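Local coordinates for cell wall binding protein cwp8 (Peptoclostridium difficile, PDB 5J6Q) that probably attaches to the cell wall of this bacterium through three CWB2 domains, as a member of the S-layer family of cell wall proteins, at residues A[464-469]-A[479-484]; A[414-419]-A[456-461]; A[491-496]-A[506-511]. One frame throughout, in Å; residues are numbered along the deposited sequence.

Contacts 1, 2 and 3 all pack a helix on one four-stranded parallel sheet. Contacts 1 and 2 lie on the same face and are its hydrophobic core: they share strand neighbours 463-467 and 418-423, and L464 also packs on L459 of contact 2, so helices 475-484 and 453-459 form one layer. Contact 3 lies against the other face, at edge strand 491-493, and comes partly to the surface. Its chemistry changes, from aliphatic branches to a Glu-Lys pair above a leucine and a tyrosine. Contacts 1 and 3 meet through the backbone pairing of strands 463-467 and 491-493 and E465, which turns to the face opposite L464 and I466, whereas contacts 2 and 3 do not touch.

Contact 1. Residues A[464-469]-A[479-484]; sequences LEIVGG and DKLVDI
L464 to V467 form a strand that runs nearly antiparallel to the helical turn D479-I484, at 161°, with the two axes 9.5 Å apart at their closest approach. That spacing leaves room for one layer of interlocking side chains; the closest backbone pair, L464 CA and L481 CA, is 7.3 Å apart. Because side chains alternate along an extended strand, L464 and I466 turn toward the helix while E465 points to the other face of the sheet. One turn of helix apart, L481 and I484 answer them. L481 sits between the two strand residues and uses different branches on each: its CG lies 3.8 Å from L464 CD1, the two side chains crossing at about a right angle, and its CD2 rests 3.8 Å from I466 CD1 and just as close to CG1, so that this methyl lies alongside the last bond of the isoleucine. The same methyl of L464, CD1, also reaches I484 CG1 at 4.0 Å, again crosswise. I484 holds CG1 between its backbone N and carbonyl carbon (chi1 62°), which turns this branch toward the strand, though the residue is poorly ordered and its detail is less certain. The flexible leucines fill the layer between the elements, beta-branched I466 suits the extended strand, and I484 adds apolar bulk from the helix. Nearby V421 and L451 pack on L481, and L459 on both L464 and I484, continuing the apolar layer, while the L464 amide is hydrogen-bonded to D485 OD1. Helix 475-484 thus covers strand 463-467 before the chain enters strand 491-493 beside it, the beta-alpha-beta crossover from which parallel alpha/beta sheets such as this toprim-like CWB2 region are built.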
loop_
_atom_site.group_PDB
_atom_site.type_symbol
_atom_site.label_atom_id
_atom_site.label_comp_id
_atom_site.label_asym_id
_atom_site.label_seq_id
_atom_site.Cartn_x
_atom_site.Cartn_y
_atom_site.Cartn_z
ATOM N N LEU A 464 6.661 -46.242 5.195
ATOM C CA LEU A 464 7.694 -45.280 4.892
ATOM C C LEU A 464 7.653 -44.719 3.459
ATOM O O LEU A 464 7.144 -45.345 2.532
ATOM C CB LEU A 464 9.056 -45.984 5.159
ATOM C CG LEU A 464 9.160 -46.617 6.556
ATOM C CD1 LEU A 464 10.234 -47.725 6.628
ATOM C CD2 LEU A 464 9.465 -45.512 7.545
ATOM N N GLU A 465 8.193 -43.517 3.289
ATOM C CA GLU A 465 8.254 -42.863 1.976
ATOM C C GLU A 465 9.623 -42.210 1.878
ATOM O O GLU A 465 10.106 -41.648 2.861
ATOM C CB GLU A 465 7.119 -41.831 1.815
ATOM C CG GLU A 465 7.129 -41.107 0.476
ATOM C CD GLU A 465 6.007 -41.554 -0.475
ATOM O OE1 GLU A 465 6.338 -41.972 -1.593
ATOM O OE2 GLU A 465 4.813 -41.482 -0.124
ATOM N N ILE A 466 10.265 -42.330 0.722
ATOM C CA ILE A 466 11.574 -41.723 0.520
ATOM C C ILE A 466 11.442 -40.466 -0.336
ATOM O O ILE A 466 10.664 -40.481 -1.294
ATOM C CB ILE A 466 12.513 -42.729 -0.159
ATOM C CG1 ILE A 466 12.427 -44.097 0.559
ATOM C CG2 ILE A 466 13.928 -42.178 -0.100
ATOM C CD1 ILE A 466 13.459 -45.125 0.072
ATOM N N VAL A 467 12.206 -39.410 -0.002
ATOM C CA VAL A 467 12.171 -38.131 -0.724
ATOM C C VAL A 467 13.622 -37.817 -1.107
ATOM O O VAL A 467 14.445 -37.519 -0.254
ATOM C CB VAL A 467 11.500 -36.974 0.100
ATOM C CG1 VAL A 467 11.492 -35.667 -0.726
ATOM C CG2 VAL A 467 10.056 -37.328 0.454
ATOM N N GLY A 468 13.932 -37.883 -2.407
ATOM C CA GLY A 468 15.296 -37.661 -2.871
ATOM C C GLY A 468 15.638 -38.798 -3.847
ATOM O O GLY A 468 15.032 -39.870 -3.804
ATOM N N GLY A 469 16.571 -38.550 -4.744
ATOM C CA GLY A 469 17.005 -39.555 -5.704
ATOM C C GLY A 469 17.981 -40.538 -5.065
ATOM O O GLY A 469 18.324 -40.427 -3.884
ATOM N N ASP A 479 16.331 -50.801 -0.020
ATOM C CA ASP A 479 16.089 -52.229 0.144
ATOM C C ASP A 479 15.805 -52.572 1.605
ATOM O O ASP A 479 14.880 -53.335 1.872
ATOM C CB ASP A 479 17.292 -53.018 -0.373
ATOM C CG ASP A 479 17.409 -52.955 -1.882
ATOM O OD1 ASP A 479 16.358 -52.880 -2.561
ATOM O OD2 ASP A 479 18.540 -52.981 -2.383
ATOM N N LYS A 480 16.585 -52.003 2.545
ATOM C CA LYS A 480 16.372 -52.240 3.975
ATOM C C LYS A 480 15.018 -51.683 4.467
ATOM O O LYS A 480 14.446 -52.208 5.421
ATOM C CB LYS A 480 17.505 -51.585 4.778
ATOM N N LEU A 481 14.509 -50.628 3.814
ATOM C CA LEU A 481 13.248 -49.990 4.184
ATOM C C LEU A 481 12.077 -50.857 3.771
ATOM O O LEU A 481 11.166 -51.068 4.565
ATOM C CB LEU A 481 13.135 -48.616 3.514
ATOM C CG LEU A 481 13.359 -47.438 4.450
ATOM C CD1 LEU A 481 14.759 -47.474 5.021
ATOM C CD2 LEU A 481 13.156 -46.155 3.684
ATOM N N VAL A 482 12.097 -51.355 2.527
ATOM C CA VAL A 482 11.042 -52.230 2.023
ATOM C C VAL A 482 10.926 -53.440 2.955
ATOM O O VAL A 482 9.834 -53.967 3.163
ATOM C CB VAL A 482 11.387 -52.651 0.574
ATOM C CG1 VAL A 482 10.310 -53.571 0.014
ATOM C CG2 VAL A 482 11.535 -51.417 -0.309
ATOM N N ASP A 483 12.066 -53.866 3.516
ATOM C CA ASP A 483 12.138 -54.986 4.453
ATOM C C ASP A 483 11.398 -54.679 5.769
ATOM O O ASP A 483 10.594 -55.495 6.215
ATOM C CB ASP A 483 13.614 -55.304 4.754
ATOM C CG ASP A 483 13.811 -56.590 5.530
ATOM O OD1 ASP A 483 13.951 -57.653 4.889
ATOM O OD2 ASP A 483 13.832 -56.532 6.777
ATOM N N ILE A 484 11.662 -53.510 6.386
ATOM C CA ILE A 484 11.025 -53.141 7.648
ATOM C C ILE A 484 9.677 -52.440 7.457
ATOM O O ILE A 484 9.017 -52.111 8.440
ATOM C CB ILE A 484 12.005 -52.257 8.453
ATOM C CG1 ILE A 484 12.329 -50.960 7.687
ATOM C CG2 ILE A 484 13.276 -53.048 8.730
ATOM C CD1 ILE A 484 13.209 -50.000 8.482
#

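Contact 2. Residues A[414-419]-A[456-461]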
loop_
_atom_site.group_PDB
_atom_site.type_symbol
_atom_site.label_atom_id
_atom_site.label_comp_id
_atom_site.label_asym_id
_atom_site.label_seq_id
_atom_site.Cartn_x
_atom_site.Cartn_y
_atom_site.Cartn_z
ATOM N N ASP A 414 4.897 -42.081 19.262
ATOM C CA ASP A 414 5.040 -43.291 18.445
ATOM C C ASP A 414 3.737 -43.764 17.792
ATOM O O ASP A 414 3.745 -44.743 17.053
ATOM C CB ASP A 414 5.573 -44.428 19.320
ATOM C CG ASP A 414 4.807 -44.563 20.621
ATOM O OD1 ASP A 414 5.431 -44.408 21.689
ATOM O OD2 ASP A 414 3.577 -44.815 20.567
ATOM N N THR A 415 2.629 -43.088 18.056
ATOM C CA THR A 415 1.327 -43.452 17.511
ATOM C C THR A 415 1.193 -43.099 16.025
ATOM O O THR A 415 0.097 -43.213 15.463
ATOM C CB THR A 415 0.268 -42.721 18.331
ATOM O OG1 THR A 415 0.693 -41.359 18.483
ATOM C CG2 THR A 415 0.081 -43.345 19.706
ATOM N N PHE A 416 2.308 -42.695 15.390
ATOM C CA PHE A 416 2.298 -42.269 13.991
ATOM C C PHE A 416 2.403 -43.438 13.042
ATOM O O PHE A 416 3.142 -44.377 13.308
ATOM C CB PHE A 416 3.459 -41.294 13.728
ATOM C CG PHE A 416 4.810 -41.910 13.989
ATOM C CD1 PHE A 416 5.513 -42.533 12.973
ATOM C CD2 PHE A 416 5.379 -41.862 15.248
ATOM C CE1 PHE A 416 6.758 -43.092 13.214
ATOM C CE2 PHE A 416 6.624 -42.420 15.487
ATOM C CZ PHE A 416 7.306 -43.032 14.469
ATOM N N LYS A 417 1.684 -43.371 11.927
ATOM C CA LYS A 417 1.692 -44.465 10.935
ATOM C C LYS A 417 2.567 -44.171 9.712
ATOM O O LYS A 417 2.694 -45.005 8.813
ATOM C CB LYS A 417 0.253 -44.737 10.459
ATOM C CG LYS A 417 -0.199 -43.806 9.334
ATOM C CD LYS A 417 -0.963 -44.539 8.241
ATOM C CE LYS A 417 -0.198 -45.734 7.718
ATOM N NZ LYS A 417 0.192 -45.565 6.294
ATOM N N THR A 418 3.158 -42.985 9.667
ATOM C CA THR A 418 3.987 -42.603 8.539
ATOM C C THR A 418 5.319 -42.027 8.980
ATOM O O THR A 418 5.455 -41.431 10.065
ATOM C CB THR A 418 3.216 -41.589 7.661
ATOM O OG1 THR A 418 4.147 -40.789 6.949
ATOM C CG2 THR A 418 2.342 -40.652 8.480
ATOM N N ALA A 419 6.323 -42.241 8.133
ATOM C CA ALA A 419 7.638 -41.702 8.377
ATOM C C ALA A 419 8.314 -41.435 7.021
ATOM O O ALA A 419 8.022 -42.112 6.032
ATOM C CB ALA A 419 8.449 -42.643 9.218
ATOM N N GLU A 456 16.150 -48.002 11.975
ATOM C CA GLU A 456 15.385 -49.175 11.579
ATOM C C GLU A 456 14.399 -49.575 12.679
ATOM O O GLU A 456 13.298 -50.035 12.383
ATOM C CB GLU A 456 16.352 -50.333 11.293
ATOM C CG GLU A 456 15.665 -51.568 10.746
ATOM C CD GLU A 456 16.651 -52.605 10.243
ATOM O OE1 GLU A 456 17.658 -52.216 9.615
ATOM O OE2 GLU A 456 16.411 -53.808 10.477
ATOM N N LYS A 457 14.794 -49.390 13.944
ATOM C CA LYS A 457 13.951 -49.739 15.085
ATOM C C LYS A 457 12.747 -48.802 15.192
ATOM O O LYS A 457 11.692 -49.209 15.656
ATOM C CB LYS A 457 14.783 -49.673 16.377
ATOM C CG LYS A 457 14.020 -50.126 17.614
ATOM C CD LYS A 457 14.819 -49.849 18.881
ATOM N N LEU A 458 12.898 -47.556 14.761
ATOM C CA LEU A 458 11.811 -46.592 14.843
ATOM C C LEU A 458 10.832 -46.745 13.686
ATOM O O LEU A 458 9.663 -46.396 13.828
ATOM C CB LEU A 458 12.407 -45.177 14.839
ATOM C CG LEU A 458 11.513 -44.092 15.430
ATOM C CD1 LEU A 458 10.916 -44.528 16.754
ATOM C CD2 LEU A 458 12.345 -42.853 15.643
ATOM N N LEU A 459 11.297 -47.276 12.550
ATOM C CA LEU A 459 10.453 -47.414 11.368
ATOM C C LEU A 459 9.978 -48.845 11.090
ATOM O O LEU A 459 9.145 -49.044 10.204
ATOM C CB LEU A 459 11.254 -46.878 10.173
ATOM C CG LEU A 459 11.925 -45.525 10.438
ATOM C CD1 LEU A 459 12.670 -45.052 9.211
ATOM C CD2 LEU A 459 10.879 -44.500 10.823
ATOM N N LYS A 460 10.487 -49.834 11.839
ATOM C CA LYS A 460 10.092 -51.226 11.644
ATOM C C LYS A 460 8.622 -51.443 11.994
ATOM O O LYS A 460 8.266 -51.504 13.171
ATOM C CB LYS A 460 10.971 -52.152 12.502
ATOM C CG LYS A 460 10.641 -53.627 12.304
ATOM C CD LYS A 460 11.460 -54.509 13.232
ATOM C CE LYS A 460 11.015 -55.947 13.143
ATOM N NZ LYS A 460 11.578 -56.764 14.252
ATOM N N GLY A 461 7.768 -51.550 10.974
ATOM C CA GLY A 461 6.352 -51.791 11.210
ATOM C C GLY A 461 5.487 -50.677 10.663
ATOM O O GLY A 461 4.296 -50.858 10.422
#
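In this CWB2 region, helix 453-459 leads from edge strand 444-447 to strand 463-467 and so passes over strand 418-423, which lies between them; here the last turn of that helix meets the start of the strand. A419 and L459 form the closest point. The alanine CB turns toward the helix and touches L459 CD2 at 3.5 Å, tighter than usual van der Waals contact, and their CA atoms are 7.0 Å apart. The small alanine side chain leaves the strand and the leucine close together. L459 holds CG beside its own backbone N (chi1 -47°), and from there the CD2 branch extends to the alanine. F416, in the loop before the strand, closes the layer at its end. Its ring tip, CZ, lies 4.4 Å from L458 CG, and the carbonyl O of L458 stands obliquely to the ring at 4.2 Å from CZ; P443 and K462 pack on the same side chain, and K462 NZ is hydrogen-bonded to L458 O. A long, apolar ring lets a residue in this loop reach the last turn of the helix. This is the helix-on-sheet packing of a parallel alpha/beta layered fold.

Contact 3. Residues A[491-496]-A[506-511]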
loop_
_atom_site.group_PDB
_atom_site.type_symbol
_atom_site.label_atom_id
_atom_site.label_comp_id
_atom_site.label_asym_id
_atom_site.label_seq_id
_atom_site.Cartn_x
_atom_site.Cartn_y
_atom_site.Cartn_z
ATOM N N GLU A 491 7.495 -46.190 -1.694
ATOM C CA GLU A 491 7.571 -45.309 -2.848
ATOM C C GLU A 491 8.660 -44.248 -2.626
ATOM O O GLU A 491 8.978 -43.892 -1.485
ATOM C CB GLU A 491 6.208 -44.634 -3.078
ATOM C CG GLU A 491 6.124 -43.828 -4.364
ATOM C CD GLU A 491 4.738 -43.236 -4.580
ATOM O OE1 GLU A 491 4.627 -42.225 -5.303
ATOM O OE2 GLU A 491 3.757 -43.784 -4.025
ATOM N N ARG A 492 9.236 -43.774 -3.723
ATOM C CA ARG A 492 10.253 -42.749 -3.736
ATOM C C ARG A 492 9.727 -41.566 -4.579
ATOM O O ARG A 492 9.302 -41.768 -5.705
ATOM C CB ARG A 492 11.542 -43.341 -4.340
ATOM C CG ARG A 492 12.576 -42.299 -4.785
ATOM C CD ARG A 492 13.774 -42.964 -5.498
ATOM N NE ARG A 492 14.428 -44.030 -4.725
ATOM C CZ ARG A 492 15.487 -43.842 -3.932
ATOM N NH1 ARG A 492 16.043 -44.868 -3.296
ATOM N NH2 ARG A 492 15.996 -42.622 -3.769
ATOM N N LEU A 493 9.702 -40.371 -4.016
ATOM C CA LEU A 493 9.325 -39.141 -4.729
ATOM C C LEU A 493 10.708 -38.481 -5.071
ATOM O O LEU A 493 11.397 -38.071 -4.144
ATOM C CB LEU A 493 8.466 -38.172 -3.845
ATOM C CG LEU A 493 6.973 -38.158 -4.138
ATOM C CD1 LEU A 493 6.296 -39.537 -4.028
ATOM C CD2 LEU A 493 6.341 -37.255 -3.139
ATOM N N ALA A 494 11.086 -38.369 -6.358
ATOM C CA ALA A 494 12.378 -37.848 -6.719
ATOM C C ALA A 494 12.351 -37.239 -8.102
ATOM O O ALA A 494 12.101 -37.953 -9.056
ATOM C CB ALA A 494 13.397 -39.002 -6.680
ATOM N N GLY A 495 12.557 -35.927 -8.227
ATOM C CA GLY A 495 12.626 -35.321 -9.545
ATOM C C GLY A 495 14.084 -35.074 -9.886
ATOM O O GLY A 495 14.943 -35.226 -9.044
ATOM N N GLU A 496 14.366 -34.692 -11.118
ATOM C CA GLU A 496 15.698 -34.380 -11.590
ATOM C C GLU A 496 16.328 -33.254 -10.754
ATOM O O GLU A 496 17.540 -33.231 -10.577
ATOM C CB GLU A 496 15.605 -33.920 -13.068
ATOM C CG GLU A 496 16.916 -33.421 -13.647
ATOM C CD GLU A 496 16.725 -32.684 -14.961
ATOM O OE1 GLU A 496 17.292 -31.580 -15.105
ATOM O OE2 GLU A 496 16.011 -33.210 -15.848
ATOM N N ILE A 506 3.693 -32.016 -4.285
ATOM C CA ILE A 506 2.433 -31.315 -4.453
ATOM C C ILE A 506 1.447 -32.228 -5.236
ATOM O O ILE A 506 0.270 -32.349 -4.854
ATOM C CB ILE A 506 2.597 -29.934 -5.157
ATOM C CG1 ILE A 506 3.272 -28.845 -4.248
ATOM C CG2 ILE A 506 1.174 -29.470 -5.525
ATOM C CD1 ILE A 506 4.118 -27.745 -5.066
ATOM N N ASN A 507 1.935 -32.931 -6.299
ATOM C CA ASN A 507 0.985 -33.753 -7.097
ATOM C C ASN A 507 0.430 -34.906 -6.264
ATOM O O ASN A 507 -0.707 -35.308 -6.414
ATOM C CB ASN A 507 1.691 -34.325 -8.284
ATOM C CG ASN A 507 0.864 -35.143 -9.293
ATOM O OD1 ASN A 507 -0.174 -34.714 -9.837
ATOM N ND2 ASN A 507 1.318 -36.303 -9.665
ATOM N N LYS A 508 1.233 -35.415 -5.400
ATOM C CA LYS A 508 0.804 -36.555 -4.637
ATOM C C LYS A 508 -0.065 -36.252 -3.444
ATOM O O LYS A 508 -1.033 -36.966 -3.212
ATOM C CB LYS A 508 2.014 -37.341 -4.145
ATOM C CG LYS A 508 1.534 -38.595 -3.363
ATOM C CD LYS A 508 2.779 -39.577 -3.007
ATOM C CE LYS A 508 2.225 -40.681 -2.122
ATOM N NZ LYS A 508 2.581 -42.008 -2.651
ATOM N N TYR A 509 0.214 -35.199 -2.720
ATOM C CA TYR A 509 -0.547 -35.019 -1.527
ATOM C C TYR A 509 -1.529 -33.885 -1.426
ATOM O O TYR A 509 -2.161 -33.844 -0.363
ATOM C CB TYR A 509 0.444 -34.739 -0.412
ATOM C CG TYR A 509 1.361 -35.916 -0.134
ATOM C CD1 TYR A 509 2.730 -35.816 -0.347
ATOM C CD2 TYR A 509 0.872 -37.095 0.406
ATOM C CE1 TYR A 509 3.596 -36.856 -0.017
ATOM C CE2 TYR A 509 1.729 -38.141 0.766
ATOM C CZ TYR A 509 3.085 -38.010 0.558
ATOM O OH TYR A 509 3.937 -38.993 0.952
ATOM N N TYR A 510 -1.674 -32.993 -2.444
ATOM C CA TYR A 510 -2.435 -31.824 -2.101
ATOM C C TYR A 510 -3.631 -31.549 -2.922
ATOM O O TYR A 510 -4.097 -30.414 -2.906
ATOM C CB TYR A 510 -1.479 -30.603 -2.124
ATOM C CG TYR A 510 -0.584 -30.611 -0.895
ATOM C CD1 TYR A 510 0.733 -31.037 -0.975
ATOM C CD2 TYR A 510 -1.077 -30.198 0.340
ATOM C CE1 TYR A 510 1.541 -31.054 0.166
ATOM C CE2 TYR A 510 -0.294 -30.214 1.472
ATOM C CZ TYR A 510 1.044 -30.651 1.377
ATOM O OH TYR A 510 1.826 -30.670 2.502
ATOM N N ALA A 511 -4.192 -32.584 -3.607
ATOM C CA ALA A 511 -5.391 -32.396 -4.369
ATOM C C ALA A 511 -6.440 -31.753 -3.393
ATOM O O ALA A 511 -6.514 -32.160 -2.220
ATOM C CB ALA A 511 -5.897 -33.771 -4.902
#
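E491 and K508 reach for each other with nearly straight side chains: in both, CG is anti to the backbone N (chi1 -173° in the glutamate, -178° in the lysine). Coming from opposite directions, the two chains bring charge to charge, and only the last bond of the lysine bends. E491 OE2 and K508 NZ form a salt bridge, modelled at 2.5 Å; OE1 is modelled farther from the same nitrogen, at 3.4 Å. The distance is short for such a bridge and E491 is poorly ordered, so its exact geometry is doubtful. K508 NZ also has a long, weak ion pair with E465 OE2, and two carboxylates beside it would be expected to favour its charged form. Beneath the charges lies L493, the buried member of the group. Its CD1 packs on the lysine methylene CD at 3.7 Å, and its CD2 lies obliquely by Y509 CE1 at 4.2 Å. Strand 491-493 is an edge of the four-stranded parallel sheet of a toprim-like CWB2 region, and helix 498-509 rests across the face opposite helix 475-484. Backbone hydrogen bonds of I466 with E491 and L493 pair this edge strand with strand 463-467. Long amphipathic residues suit such a border: the lysine lends its aliphatic chain to the leucine and brings its ammonium to the carboxylates. Y509 supports the lysine from below, for K508 CG stands 4.0 Å above the centre of the tyrosine ring. With CG beside its own backbone N (chi1 -65°), Y509 swings its ring along the helix end; the side chain also touches I433 and R436, and its hydroxyl makes a weak hydrogen bond with E465 OE2 on strand 463-467.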